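Long-range contact in 70 kDa peptidylprolyl isomerase, putative (Plasmodium falciparum, PDB 2FBN), which is a putative FK506-binding peptidylprolyl isomerase whose C-terminal tetratricopeptide repeat domain probably binds the C-terminal tail of Hsp90: residues N120-V130 with A141-N152. Residues are numbered along the deposited sequence; the frame is centred on the assembly and turned at random.
Sequences NNVKALYKLGV and AKENLYKAASLN
Lys147 sets out with CG anti to its own backbone N (chi1 -173°) and stays extended to its amine, while Asn120 carries its amide carbon CG beside the backbone N; the two side chains meet at about a right angle. Lys147 NZ donates to Asn120 OD1 over 2.8 Å, but the C=O...N angle is 112°, and the amine comes in bent at the carbonyl and tilted 35° out of its plane. The aliphatic part of the same lysine lies against Leu125, with CG of Lys147 3.9 Å from CD1 of Leu125, the two side chains crossing obliquely. That leucine is a knob in a hole formed by Asn144, Lys147, Ala148 and Leu151. CD1 of Leu151 also reaches CG2 of Val122 at 3.7 Å, the two side chains passing in opposite directions. Farther along, the helices come together at Gly129, whose CA lies only 4.3 Å from CA of Ala141. Backbone packs directly on side chains at this point: Gly129 CA is 3.9 Å from Leu145 CG, and Gly129 O is 3.4 Å from Ala141 CB. Asn144 packs against the same glycine, OD1 lying 3.4 Å from Gly129 CA, while that oxygen takes a hydrogen bond from Asn132 ND2. On another flank, CD2 of Leu145 approaches CD1 of Tyr126 at 3.8 Å; the tyrosine hydroxyl is hydrogen-bonded to Ser161 of helix 156-173. The axes run nearly antiparallel, as expected for the two helices of a tetratricopeptide repeat hairpin, and Leu128 continues the packing onto helix 104-117. Cohesion between the paired helices therefore rests mainly on apolar contacts and a close approach of the helix backbones at Gly129, with one hydrogen bond from a presumably protonated lysine to a neutral amide at the partly exposed margin.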
# COMPACT_ATOMS: atom_id res chain seq x y z
N ASN A 120 -2.82 -17.83 -7.44
CA ASN A 120 -1.83 -18.78 -7.94
C ASN A 120 -1.08 -18.32 -9.20
O ASN A 120 -0.51 -19.15 -9.91
CB ASN A 120 -2.46 -20.18 -8.15
CG ASN A 120 -3.01 -20.78 -6.87
OD1 ASN A 120 -2.73 -20.30 -5.76
ND2 ASN A 120 -3.81 -21.83 -7.01
N ASN A 121 -1.09 -17.01 -9.48
CA ASN A 121 -0.19 -16.43 -10.47
C ASN A 121 1.21 -16.91 -10.08
O ASN A 121 1.70 -16.58 -9.00
CB ASN A 121 -0.27 -14.89 -10.44
CG ASN A 121 0.63 -14.23 -11.48
OD1 ASN A 121 1.86 -14.27 -11.36
ND2 ASN A 121 0.02 -13.62 -12.49
N VAL A 122 1.85 -17.71 -10.94
CA VAL A 122 3.13 -18.34 -10.57
C VAL A 122 4.26 -17.34 -10.34
O VAL A 122 5.10 -17.51 -9.44
CB VAL A 122 3.58 -19.41 -11.61
CG1 VAL A 122 4.98 -19.97 -11.26
CG2 VAL A 122 2.56 -20.53 -11.65
N LYS A 123 4.30 -16.32 -11.18
CA LYS A 123 5.35 -15.32 -11.06
C LYS A 123 5.19 -14.60 -9.72
O LYS A 123 6.17 -14.34 -9.03
CB LYS A 123 5.28 -14.34 -12.23
CG LYS A 123 5.75 -14.95 -13.57
CD LYS A 123 5.62 -13.94 -14.74
CE LYS A 123 4.35 -14.14 -15.56
NZ LYS A 123 4.23 -13.16 -16.70
N ALA A 124 3.94 -14.30 -9.36
CA ALA A 124 3.69 -13.61 -8.08
C ALA A 124 4.01 -14.51 -6.87
O ALA A 124 4.56 -14.05 -5.87
CB ALA A 124 2.26 -13.12 -7.99
N LEU A 125 3.64 -15.79 -6.96
CA LEU A 125 3.96 -16.72 -5.87
C LEU A 125 5.48 -16.76 -5.68
O LEU A 125 5.99 -16.73 -4.55
CB LEU A 125 3.42 -18.12 -6.19
CG LEU A 125 1.97 -18.43 -5.81
CD1 LEU A 125 1.54 -19.73 -6.47
CD2 LEU A 125 1.80 -18.51 -4.27
N TYR A 126 6.20 -16.81 -6.80
CA TYR A 126 7.66 -16.85 -6.77
C TYR A 126 8.23 -15.57 -6.12
O TYR A 126 9.05 -15.62 -5.19
CB TYR A 126 8.23 -17.04 -8.18
CG TYR A 126 9.73 -16.86 -8.21
CD1 TYR A 126 10.57 -17.77 -7.58
CD2 TYR A 126 10.30 -15.77 -8.85
CE1 TYR A 126 11.96 -17.60 -7.59
CE2 TYR A 126 11.68 -15.59 -8.85
CZ TYR A 126 12.49 -16.52 -8.22
OH TYR A 126 13.86 -16.32 -8.24
N LYS A 127 7.78 -14.42 -6.60
CA LYS A 127 8.30 -13.15 -6.08
C LYS A 127 7.92 -12.96 -4.60
O LYS A 127 8.73 -12.46 -3.81
CB LYS A 127 7.79 -11.99 -6.94
CG LYS A 127 8.32 -12.08 -8.37
CD LYS A 127 7.60 -11.09 -9.30
CE LYS A 127 7.97 -11.34 -10.78
NZ LYS A 127 9.44 -11.36 -11.01
N LEU A 128 6.71 -13.36 -4.24
CA LEU A 128 6.30 -13.38 -2.83
C LEU A 128 7.19 -14.31 -2.00
O LEU A 128 7.63 -13.98 -0.89
CB LEU A 128 4.83 -13.79 -2.71
CG LEU A 128 4.30 -13.94 -1.27
CD1 LEU A 128 4.45 -12.65 -0.47
CD2 LEU A 128 2.84 -14.35 -1.38
N GLY A 129 7.47 -15.50 -2.54
CA GLY A 129 8.37 -16.42 -1.85
C GLY A 129 9.75 -15.84 -1.63
O GLY A 129 10.30 -15.91 -0.52
N VAL A 130 10.33 -15.26 -2.67
CA VAL A 130 11.66 -14.64 -2.54
C VAL A 130 11.67 -13.55 -1.46
O VAL A 130 12.52 -13.54 -0.59
CB VAL A 130 12.12 -14.06 -3.88
CG1 VAL A 130 13.38 -13.20 -3.71
CG2 VAL A 130 12.37 -15.21 -4.88
N ALA A 141 7.61 -18.49 3.16
CA ALA A 141 8.35 -18.59 1.89
C ALA A 141 8.39 -20.03 1.38
O ALA A 141 8.22 -20.29 0.17
CB ALA A 141 9.74 -18.06 2.08
N LYS A 142 8.62 -20.97 2.28
CA LYS A 142 8.69 -22.38 1.88
C LYS A 142 7.37 -22.80 1.23
O LYS A 142 7.37 -23.51 0.21
CB LYS A 142 9.05 -23.26 3.07
CG LYS A 142 9.21 -24.73 2.69
CD LYS A 142 9.73 -25.53 3.84
CE LYS A 142 9.70 -27.01 3.50
NZ LYS A 142 9.94 -27.83 4.72
N GLU A 143 6.25 -22.37 1.82
CA GLU A 143 4.93 -22.70 1.25
C GLU A 143 4.74 -22.07 -0.14
O GLU A 143 4.28 -22.74 -1.06
CB GLU A 143 3.82 -22.25 2.21
CG GLU A 143 3.76 -23.04 3.52
CD GLU A 143 2.36 -23.07 4.15
OE1 GLU A 143 1.50 -22.24 3.75
OE2 GLU A 143 2.12 -23.93 5.04
N ASN A 144 5.09 -20.79 -0.27
CA ASN A 144 4.95 -20.07 -1.55
C ASN A 144 5.75 -20.79 -2.63
O ASN A 144 5.26 -21.02 -3.73
CB ASN A 144 5.52 -18.65 -1.51
CG ASN A 144 4.95 -17.78 -0.39
OD1 ASN A 144 5.66 -16.94 0.15
ND2 ASN A 144 3.68 -17.97 -0.06
N LEU A 145 6.99 -21.11 -2.28
CA LEU A 145 7.96 -21.64 -3.25
C LEU A 145 7.66 -23.10 -3.58
O LEU A 145 7.77 -23.51 -4.75
CB LEU A 145 9.40 -21.44 -2.76
CG LEU A 145 9.83 -19.97 -2.72
CD1 LEU A 145 11.16 -19.81 -1.96
CD2 LEU A 145 9.88 -19.37 -4.16
N TYR A 146 7.25 -23.87 -2.58
CA TYR A 146 6.82 -25.26 -2.82
C TYR A 146 5.63 -25.26 -3.77
O TYR A 146 5.58 -26.05 -4.71
CB TYR A 146 6.49 -25.98 -1.50
CG TYR A 146 6.13 -27.44 -1.69
CD1 TYR A 146 7.12 -28.43 -1.70
CD2 TYR A 146 4.81 -27.84 -1.87
CE1 TYR A 146 6.81 -29.78 -1.88
CE2 TYR A 146 4.48 -29.19 -2.06
CZ TYR A 146 5.49 -30.15 -2.05
OH TYR A 146 5.18 -31.49 -2.23
N LYS A 147 4.69 -24.34 -3.56
CA LYS A 147 3.54 -24.22 -4.46
C LYS A 147 3.97 -23.82 -5.88
O LYS A 147 3.55 -24.42 -6.89
CB LYS A 147 2.52 -23.21 -3.93
CG LYS A 147 1.25 -23.18 -4.76
CD LYS A 147 0.11 -22.49 -4.00
CE LYS A 147 -1.23 -22.79 -4.65
NZ LYS A 147 -2.37 -22.28 -3.82
N ALA A 148 4.84 -22.81 -5.96
CA ALA A 148 5.31 -22.33 -7.26
C ALA A 148 6.04 -23.45 -8.02
O ALA A 148 5.84 -23.59 -9.23
CB ALA A 148 6.23 -21.13 -7.08
N ALA A 149 6.89 -24.19 -7.32
CA ALA A 149 7.66 -25.29 -7.93
C ALA A 149 6.72 -26.41 -8.38
O ALA A 149 6.92 -27.04 -9.42
CB ALA A 149 8.71 -25.81 -6.97
N SER A 150 5.68 -26.64 -7.58
CA SER A 150 4.67 -27.63 -7.94
C SER A 150 3.94 -27.28 -9.24
O SER A 150 3.62 -28.17 -10.03
CB SER A 150 3.68 -27.82 -6.80
OG SER A 150 4.35 -28.42 -5.69
N LEU A 151 3.66 -25.99 -9.44
CA LEU A 151 3.01 -25.51 -10.65
C LEU A 151 3.95 -25.46 -11.86
O LEU A 151 3.52 -25.70 -13.00
CB LEU A 151 2.38 -24.14 -10.41
CG LEU A 151 1.27 -24.05 -9.36
CD1 LEU A 151 0.92 -22.60 -9.07
CD2 LEU A 151 0.02 -24.83 -9.80
N ASN A 152 5.22 -25.15 -11.61
CA ASN A 152 6.23 -25.05 -12.68
C ASN A 152 7.47 -25.85 -12.31
O ASN A 152 8.52 -25.26 -12.00
CB ASN A 152 6.65 -23.59 -12.91
CG ASN A 152 5.68 -22.82 -13.76
OD1 ASN A 152 4.47 -22.97 -13.64
ND2 ASN A 152 6.21 -21.95 -14.61